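Local coordinates for secreted protein (Streptomyces lividans TK24, PDB 5LXZ) that probably acts as a secreted mononuclear copper-radical oxidase related to galactose oxidase, at residues 531-543 / 554-568. The protein carries 1 engineered substitution. Residues are numbered along the deposited sequence; the frame is centred on the assembly and turned at random.
With EDO (1,2-ethanediol), chain K.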
ATOM      1  N   ALA A 531       0.397 -31.054  21.983  1.00 19.44           N
ATOM      2  CA  ALA A 531      -0.950 -31.031  21.425  1.00 19.21           C
ATOM      3  C   ALA A 531      -1.025 -31.429  19.949  1.00 17.48           C
ATOM      4  O   ALA A 531      -1.998 -31.099  19.267  1.00 17.73           O
ATOM      5  CB  ALA A 531      -1.516 -29.629  21.605  1.00 19.91           C
ATOM      6  N   ALA A 532      -0.033 -32.152  19.438  1.00 17.30           N
ATOM      7  CA  ALA A 532      -0.010 -32.492  18.017  1.00 18.04           C
ATOM      8  C   ALA A 532      -1.280 -33.168  17.518  1.00 19.55           C
ATOM      9  O   ALA A 532      -1.766 -32.852  16.446  1.00 18.07           O
ATOM     10  CB  ALA A 532       1.212 -33.326  17.655  1.00 19.10           C
ATOM     11  N   SER A 533      -1.849 -34.083  18.313  1.00 19.79           N
ATOM     12  CA  SER A 533      -3.049 -34.788  17.867  1.00 19.59           C
ATOM     13  C   SER A 533      -4.328 -33.931  17.806  1.00 19.32           C
ATOM     14  O   SER A 533      -5.316 -34.351  17.214  1.00 19.78           O
ATOM     15  CB  SER A 533      -3.296 -36.034  18.729  1.00 22.02           C
ATOM     16  OG  SER A 533      -3.638 -35.645  20.034  1.00 24.09           O
ATOM     17  N   THR A 534      -4.282 -32.718  18.362  1.00 17.32           N
ATOM     18  CA  THR A 534      -5.375 -31.783  18.282  1.00 17.12           C
ATOM     19  C   THR A 534      -5.299 -30.859  17.057  1.00 15.80           C
ATOM     20  O   THR A 534      -6.230 -30.118  16.806  1.00 15.29           O
ATOM     21  CB  THR A 534      -5.450 -30.891  19.536  1.00 17.70           C
ATOM     22  OG1 THR A 534      -4.383 -29.938  19.546  1.00 18.73           O
ATOM     23  CG2 THR A 534      -5.402 -31.775  20.821  1.00 19.46           C
ATOM     24  N   VAL A 535      -4.192 -30.903  16.320  1.00 14.09           N
ATOM     25  CA  VAL A 535      -3.997 -29.923  15.240  1.00 13.80           C
ATOM     26  C   VAL A 535      -4.932 -30.256  14.089  1.00 13.92           C
ATOM     27  O   VAL A 535      -5.000 -31.412  13.642  1.00 13.90           O
ATOM     28  CB  VAL A 535      -2.517 -29.921  14.802  1.00 14.11           C
ATOM     29  CG1 VAL A 535      -2.314 -29.084  13.545  1.00 13.74           C
ATOM     30  CG2 VAL A 535      -1.653 -29.389  15.915  1.00 14.42           C
ATOM     31  N   LYS A 536      -5.631 -29.247  13.578  1.00 13.36           N
ATOM     32  CA  LYS A 536      -6.456 -29.386  12.399  1.00 15.28           C
ATOM     33  C   LYS A 536      -5.947 -28.638  11.184  1.00 13.71           C
ATOM     34  O   LYS A 536      -6.279 -29.008  10.057  1.00 13.82           O
ATOM     35  CB  LYS A 536      -7.890 -28.921  12.664  1.00 17.27           C
ATOM     36  CG  LYS A 536      -8.628 -29.777  13.673  1.00 21.23           C
ATOM     37  CD  LYS A 536      -8.809 -31.245  13.263  1.00 22.61           C
ATOM     38  CE  LYS A 536      -9.685 -31.414  12.050  0.50 24.02           C
ATOM     39  NZ  LYS A 536     -10.188 -32.824  12.007  0.50 25.36           N
ATOM     40  N   LYS A 537      -5.183 -27.573  11.417  1.00 12.89           N
ATOM     41  CA  LYS A 537      -4.710 -26.705  10.335  1.00 12.85           C
ATOM     42  C   LYS A 537      -3.294 -26.304  10.617  1.00 11.05           C
ATOM     43  O   LYS A 537      -2.949 -25.994  11.745  1.00 11.04           O
ATOM     44  CB  LYS A 537      -5.521 -25.420  10.261  1.00 14.57           C
ATOM     45  CG  LYS A 537      -6.918 -25.556   9.730  1.00 16.81           C
ATOM     46  CD  LYS A 537      -7.572 -24.192   9.721  1.00 17.78           C
ATOM     47  CE  LYS A 537      -9.008 -24.302   9.332  1.00 19.20           C
ATOM     48  NZ  LYS A 537      -9.607 -22.962   9.469  1.00 19.87           N
ATOM     49  N   VAL A 538      -2.484 -26.275   9.564  1.00  9.59           N
ATOM     50  CA  VAL A 538      -1.151 -25.705   9.650  1.00  9.32           C
ATOM     51  C   VAL A 538      -1.104 -24.647   8.542  1.00  9.16           C
ATOM     52  O   VAL A 538      -1.455 -24.928   7.386  1.00  9.04           O
ATOM     53  CB  VAL A 538      -0.068 -26.772   9.437  1.00  9.47           C
ATOM     54  CG1 VAL A 538       1.342 -26.189   9.466  1.00  9.76           C
ATOM     55  CG2 VAL A 538      -0.196 -27.850  10.522  1.00 10.12           C
ATOM     56  N   ARG A 539      -0.634 -23.461   8.890  1.00  8.90           N
ATOM     57  CA  ARG A 539      -0.562 -22.346   7.953  1.00  9.16           C
ATOM     58  C   ARG A 539       0.825 -21.724   7.984  1.00  9.46           C
ATOM     59  O   ARG A 539       1.376 -21.452   9.062  1.00  8.76           O
ATOM     60  CB  ARG A 539      -1.612 -21.299   8.330  1.00  9.23           C
ATOM     61  CG  ARG A 539      -3.048 -21.735   8.220  1.00  9.81           C
ATOM     62  CD  ARG A 539      -3.417 -21.986   6.770  1.00  9.90           C
ATOM     63  NE  ARG A 539      -4.797 -22.461   6.598  1.00 10.70           N
ATOM     64  CZ  ARG A 539      -5.152 -23.738   6.482  1.00 10.88           C
ATOM     65  NH1 ARG A 539      -4.281 -24.723   6.581  1.00 10.82           N
ATOM     66  NH2 ARG A 539      -6.442 -24.035   6.316  1.00 11.52           N
ATOM     67  N   LEU A 540       1.353 -21.484   6.790  1.00  9.20           N
ATOM     68  CA  LEU A 540       2.571 -20.744   6.607  1.00  9.67           C
ATOM     69  C   LEU A 540       2.182 -19.347   6.150  1.00  8.73           C
ATOM     70  O   LEU A 540       1.583 -19.208   5.096  1.00  8.37           O
ATOM     71  CB  LEU A 540       3.374 -21.455   5.565  1.00 12.00           C
ATOM     72  CG  LEU A 540       4.830 -21.462   5.604  1.00 13.71           C
ATOM     73  CD1 LEU A 540       5.421 -21.917   6.941  1.00 13.13           C
ATOM     74  CD2 LEU A 540       5.391 -22.275   4.426  1.00 13.04           C
ATOM     75  N   ILE A 541       2.415 -18.345   6.988  1.00  7.54           N
ATOM     76  CA  ILE A 541       1.914 -16.991   6.727  1.00  7.54           C
ATOM     77  C   ILE A 541       3.085 -16.066   6.514  1.00  7.41           C
ATOM     78  O   ILE A 541       3.956 -15.918   7.389  1.00  7.44           O
ATOM     79  CB  ILE A 541       1.021 -16.492   7.860  1.00  7.77           C
ATOM     80  CG1 ILE A 541      -0.050 -17.542   8.143  1.00  8.08           C
ATOM     81  CG2 ILE A 541       0.454 -15.135   7.469  1.00  7.96           C
ATOM     82  CD1 ILE A 541      -1.140 -17.100   9.071  1.00  7.97           C
ATOM     83  N   ARG A 542       3.104 -15.426   5.362  1.00  7.18           N
ATOM     84  CA  ARG A 542       4.175 -14.517   5.042  1.00  7.59           C
ATOM     85  C   ARG A 542       3.951 -13.235   5.852  1.00  7.06           C
ATOM     86  O   ARG A 542       2.856 -12.738   5.895  1.00  6.90           O
ATOM     87  CB  ARG A 542       4.210 -14.243   3.549  1.00  8.90           C
ATOM     88  CG  ARG A 542       5.516 -13.621   3.086  1.00 10.69           C
ATOM     89  CD  ARG A 542       5.613 -13.580   1.564  1.00 12.85           C
ATOM     90  NE  ARG A 542       6.900 -13.040   1.081  1.00 15.41           N
ATOM     91  CZ  ARG A 542       8.031 -13.736   0.898  1.00 14.45           C
ATOM     92  NH1 ARG A 542       8.125 -15.060   1.118  1.00 17.72           N
ATOM     93  NH2 ARG A 542       9.064 -13.127   0.390  1.00 15.79           N
ATOM     94  N   PRO A 543       4.984 -12.679   6.503  1.00  7.03           N
ATOM     95  CA  PRO A 543       4.827 -11.473   7.295  1.00  7.02           C
ATOM     96  C   PRO A 543       4.390 -10.309   6.446  1.00  7.33           C
ATOM     97  O   PRO A 543       4.775 -10.214   5.282  1.00  7.73           O
ATOM     98  CB  PRO A 543       6.219 -11.207   7.865  1.00  7.64           C
ATOM     99  CG  PRO A 543       7.087 -12.151   7.234  1.00  7.89           C
ATOM    100  CD  PRO A 543       6.321 -13.256   6.641  1.00  7.36           C
ATOM    101  N   GLN A 554       1.524 -10.256   2.541  1.00  8.49           N
ATOM    102  CA  GLN A 554       0.844 -11.254   3.338  1.00  7.93           C
ATOM    103  C   GLN A 554       0.102 -12.267   2.447  1.00  7.36           C
ATOM    104  O   GLN A 554      -0.493 -11.921   1.463  1.00  7.19           O
ATOM    105  CB  GLN A 554      -0.068 -10.686   4.449  1.00  8.14           C
ATOM    106  CG  GLN A 554      -1.287 -10.054   3.872  1.00  8.35           C
ATOM    107  CD  GLN A 554      -2.290  -9.556   4.898  1.00  7.58           C
ATOM    108  OE1 GLN A 554      -2.461 -10.090   5.979  1.00  7.12           O
ATOM    109  NE2 GLN A 554      -3.001  -8.534   4.514  1.00  7.18           N
ATOM    110  N   ARG A 555       0.191 -13.532   2.859  1.00  7.12           N
ATOM    111  CA  ARG A 555      -0.537 -14.634   2.233  1.00  7.32           C
ATOM    112  C   ARG A 555      -0.409 -15.771   3.217  1.00  7.11           C
ATOM    113  O   ARG A 555       0.607 -15.846   3.946  1.00  7.96           O
ATOM    114  CB  ARG A 555       0.039 -15.032   0.859  1.00  7.84           C
ATOM    115  CG  ARG A 555       1.553 -15.234   0.813  1.00  8.49           C
ATOM    116  CD  ARG A 555       2.038 -15.724  -0.536  1.00  8.89           C
ATOM    117  NE  ARG A 555       1.677 -14.775  -1.612  1.00  9.07           N
ATOM    118  CZ  ARG A 555       1.543 -15.096  -2.891  1.00 10.66           C
ATOM    119  NH1 ARG A 555       1.736 -16.336  -3.290  1.00 11.64           N
ATOM    120  NH2 ARG A 555       1.207 -14.165  -3.788  1.00 10.92           N
ATOM    121  N   SER A 556      -1.412 -16.619   3.254  1.00  6.93           N
ATOM    122  CA  SER A 556      -1.399 -17.756   4.169  1.00  7.42           C
ATOM    123  C   SER A 556      -1.571 -19.025   3.371  1.00  7.62           C
ATOM    124  O   SER A 556      -2.553 -19.193   2.667  1.00  8.68           O
ATOM    125  CB  SER A 556      -2.547 -17.602   5.123  1.00  7.70           C
ATOM    126  OG  SER A 556      -2.606 -18.759   5.967  1.00  8.63           O
ATOM    127  N   ILE A 557      -0.606 -19.913   3.469  1.00  7.09           N
ATOM    128  CA  ILE A 557      -0.506 -21.110   2.645  1.00  7.65           C
ATOM    129  C   ILE A 557      -0.822 -22.314   3.511  1.00  7.34           C
ATOM    130  O   ILE A 557      -0.239 -22.495   4.569  1.00  7.66           O
ATOM    131  CB  ILE A 557       0.904 -21.215   2.074  1.00  8.39           C
ATOM    132  CG1 ILE A 557       1.175 -19.979   1.188  1.00  9.23           C
ATOM    133  CG2 ILE A 557       1.086 -22.518   1.297  1.00  8.73           C
ATOM    134  CD1 ILE A 557       2.626 -19.625   1.120  1.00 10.40           C
ATOM    135  N   ALA A 558      -1.770 -23.139   3.070  1.00  7.40           N
ATOM    136  CA  ALA A 558      -2.031 -24.383   3.842  1.00  8.26           C
ATOM    137  C   ALA A 558      -0.941 -25.408   3.690  1.00  8.66           C
ATOM    138  O   ALA A 558      -0.489 -25.632   2.577  1.00  8.44           O
ATOM    139  CB  ALA A 558      -3.339 -24.982   3.350  1.00  8.15           C
ATOM    140  N   LEU A 559      -0.564 -26.063   4.782  1.00  9.52           N
ATOM    141  CA  LEU A 559       0.410 -27.162   4.734  1.00 10.59           C
ATOM    142  C   LEU A 559      -0.251 -28.475   5.112  1.00 11.10           C
ATOM    143  O   LEU A 559      -0.989 -28.545   6.070  1.00 10.28           O
ATOM    144  CB  LEU A 559       1.552 -26.954   5.701  1.00 11.50           C
ATOM    145  CG  LEU A 559       2.343 -25.664   5.724  1.00 13.91           C
ATOM    146  CD1 LEU A 559       3.690 -25.796   6.414  1.00 13.29           C
ATOM    147  CD2 LEU A 559       2.524 -25.075   4.365  1.00 13.58           C
ATOM    148  N   ASP A 560       0.079 -29.506   4.352  1.00 11.22           N
ATOM    149  CA  ASP A 560      -0.289 -30.860   4.748  1.00 12.71           C
ATOM    150  C   ASP A 560       0.548 -31.216   5.979  1.00 11.52           C
ATOM    151  O   ASP A 560       1.655 -30.741   6.165  1.00 10.84           O
ATOM    152  CB  ASP A 560      -0.009 -31.845   3.611  1.00 15.09           C
ATOM    153  CG  ASP A 560      -0.992 -31.724   2.470  1.00 18.54           C
ATOM    154  OD1 ASP A 560      -2.076 -31.158   2.644  1.00 24.20           O
ATOM    155  OD2 ASP A 560      -0.671 -32.247   1.388  1.00 26.11           O
ATOM    156  N   PHE A 561      -0.011 -32.052   6.857  1.00 11.05           N
ATOM    157  CA  PHE A 561       0.710 -32.431   8.068  1.00 12.35           C
ATOM    158  C   PHE A 561       0.280 -33.808   8.552  1.00 13.19           C
ATOM    159  O   PHE A 561      -0.781 -34.283   8.209  1.00 13.05           O
ATOM    160  CB  PHE A 561       0.456 -31.441   9.188  1.00 12.72           C
ATOM    161  CG  PHE A 561      -0.972 -31.390   9.653  1.00 13.72           C
ATOM    162  CD1 PHE A 561      -1.895 -30.548   9.064  1.00 13.62           C
ATOM    163  CD2 PHE A 561      -1.385 -32.172  10.720  1.00 15.09           C
ATOM    164  CE1 PHE A 561      -3.203 -30.491   9.517  1.00 14.73           C
ATOM    165  CE2 PHE A 561      -2.694 -32.123  11.165  1.00 15.29           C
ATOM    166  CZ  PHE A 561      -3.599 -31.293  10.567  1.00 15.19           C
ATOM    167  N   LYS A 562       1.143 -34.375   9.371  1.00 13.64           N
ATOM    168  CA  LYS A 562       0.832 -35.636  10.077  1.00 16.15           C
ATOM    169  C   LYS A 562       1.284 -35.502  11.528  1.00 14.69           C
ATOM    170  O   LYS A 562       2.358 -35.024  11.821  1.00 14.75           O
ATOM    171  CB  LYS A 562       1.513 -36.810   9.383  1.00 17.81           C
ATOM    172  CG  LYS A 562       0.766 -37.341   8.170  1.00 21.02           C
ATOM    173  N   ALA A 563       0.474 -35.993  12.461  1.00 16.36           N
ATOM    174  CA  ALA A 563       0.835 -35.985  13.875  1.00 18.02           C
ATOM    175  C   ALA A 563       1.113 -37.428  14.278  1.00 19.35           C
ATOM    176  O   ALA A 563       0.408 -38.334  13.839  1.00 21.01           O
ATOM    177  CB  ALA A 563      -0.315 -35.451  14.691  1.00 18.33           C
ATOM    178  N   ASP A 564       2.136 -37.605  15.084  1.00 19.96           N
ATOM    179  CA  ASP A 564       2.448 -38.906  15.694  1.00 22.56           C
ATOM    180  C   ASP A 564       3.017 -38.637  17.084  1.00 19.98           C
ATOM    181  O   ASP A 564       4.135 -38.163  17.237  1.00 19.63           O
ATOM    182  CB  ASP A 564       3.436 -39.616  14.808  1.00 24.32           C
ATOM    183  CG  ASP A 564       3.741 -41.017  15.275  1.00 29.20           C
ATOM    184  OD1 ASP A 564       2.996 -41.563  16.115  1.00 32.08           O
ATOM    185  OD2 ASP A 564       4.741 -41.567  14.778  1.00 32.75           O
ATOM    186  N   GLY A 565       2.227 -38.911  18.117  1.00 20.90           N
ATOM    187  CA  GLY A 565       2.683 -38.612  19.473  1.00 21.07           C
ATOM    188  C   GLY A 565       2.833 -37.111  19.607  1.00 21.60           C
ATOM    189  O   GLY A 565       1.905 -36.372  19.284  1.00 23.61           O
ATOM    190  N   ASP A 566       3.987 -36.662  20.071  1.00 20.31           N
ATOM    191  CA  ASP A 566       4.223 -35.233  20.257  1.00 21.46           C
ATOM    192  C   ASP A 566       4.959 -34.615  19.048  1.00 20.20           C
ATOM    193  O   ASP A 566       5.525 -33.531  19.184  1.00 21.93           O
ATOM    194  CB  ASP A 566       4.960 -34.960  21.579  1.00 23.83           C
ATOM    195  CG  ASP A 566       6.400 -35.477  21.601  1.00 27.84           C
ATOM    196  OD1 ASP A 566       6.795 -36.279  20.720  1.00 30.37           O
ATOM    197  OD2 ASP A 566       7.174 -35.074  22.533  1.00 32.27           O
ATOM    198  N   LYS A 567       4.978 -35.333  17.919  1.00 18.41           N
ATOM    199  CA  LYS A 567       5.694 -34.906  16.710  1.00 17.80           C
ATOM    200  C   LYS A 567       4.702 -34.544  15.616  1.00 16.80           C
ATOM    201  O   LYS A 567       3.748 -35.281  15.344  1.00 17.27           O
ATOM    202  CB  LYS A 567       6.628 -35.992  16.202  1.00 19.76           C
ATOM    203  CG  LYS A 567       7.731 -36.389  17.174  1.00 22.81           C
ATOM    204  CD  LYS A 567       8.781 -35.316  17.423  1.00 24.26           C
ATOM    205  CE  LYS A 567      10.025 -35.917  18.076  0.50 24.99           C
ATOM    206  NZ  LYS A 567       9.702 -36.660  19.331  0.50 25.50           N
ATOM    207  N   LEU A 568       4.900 -33.358  15.043  1.00 14.04           N
ATOM    208  CA  LEU A 568       4.098 -32.857  13.954  1.00 14.04           C
ATOM    209  C   LEU A 568       5.009 -32.677  12.752  1.00 12.55           C
ATOM    210  O   LEU A 568       5.946 -31.892  12.808  1.00 13.03           O
ATOM    211  CB  LEU A 568       3.506 -31.528  14.370  1.00 14.76           C
ATOM    212  CG  LEU A 568       2.500 -31.009  13.365  1.00 16.38           C
ATOM    213  CD1 LEU A 568       1.168 -31.746  13.446  1.00 17.71           C
ATOM    214  CD2 LEU A 568       2.265 -29.532  13.577  1.00 16.43           C
TER
HETATM  215  C1  EDO K 710      -5.102 -27.982   5.293  1.00 22.21           C
HETATM  216  O1  EDO K 710      -6.019 -26.987   5.751  1.00 21.43           O
HETATM  217  C2  EDO K 710      -4.222 -28.568   6.410  1.00 20.85           C
HETATM  218  O2  EDO K 710      -3.346 -27.597   7.049  1.00 14.77           O
HETATM  219  O   HOH W   1      -0.395 -35.196  20.531  1.00 28.93           O
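L540 and I557 exchange two backbone hydrogen bonds, L540 N to I557 O (2.9 Å) and I557 N to L540 O (2.8 Å), the hydrogen-bonded pair of an antiparallel ladder flanked by the non-hydrogen-bonded pairs R539/A558 and I541/S556. R542 N to R555 O prolongs it at one end, L559 N to V538 O at the other. V538 O is gripped twice: L559 N and, at 2.9 Å, R539 NH1 reach it from opposite faces of the carbonyl plane. A bend at chi2 (-67°) folds the R539 chain back to this oxygen, with CD 3.4 Å from S556 OG and A558 CB over one face of the guanidinium. NE forms a salt bridge with D416, which K537 shares; NH1 and NH2 both donate to O1 of a 1,2-ethanediol, probably from the crystallisation liquor. A leucine here would probably leave D416 with K537 alone of these two charges and take one donor from V538 O. The diol sits where the strands part: V538 N donates to its O2, which in turn donates to L559 O, with 2.7 Å between O2 and L559 O. Beyond it the F561 ring bridges to strand 535-541, with K536 O in the ring plane at its edge. V535 CG1, anti to the backbone N (171°), lies over one face of the ring, a CH-pi contact 4.1 Å from the centroid, while V538 CG2 packs obliquely on CD1. Farther along, A532 CB meets A563 CB and the type II' turn at G565 O, and a water joins S533 N to that oxygen. Strand 535-541 lies between 556-564 and 582-590 in the sheet of the early-set domain, with a classic bulge at K536 and K537 opposite T589 and L540 packed on Y584 and V601.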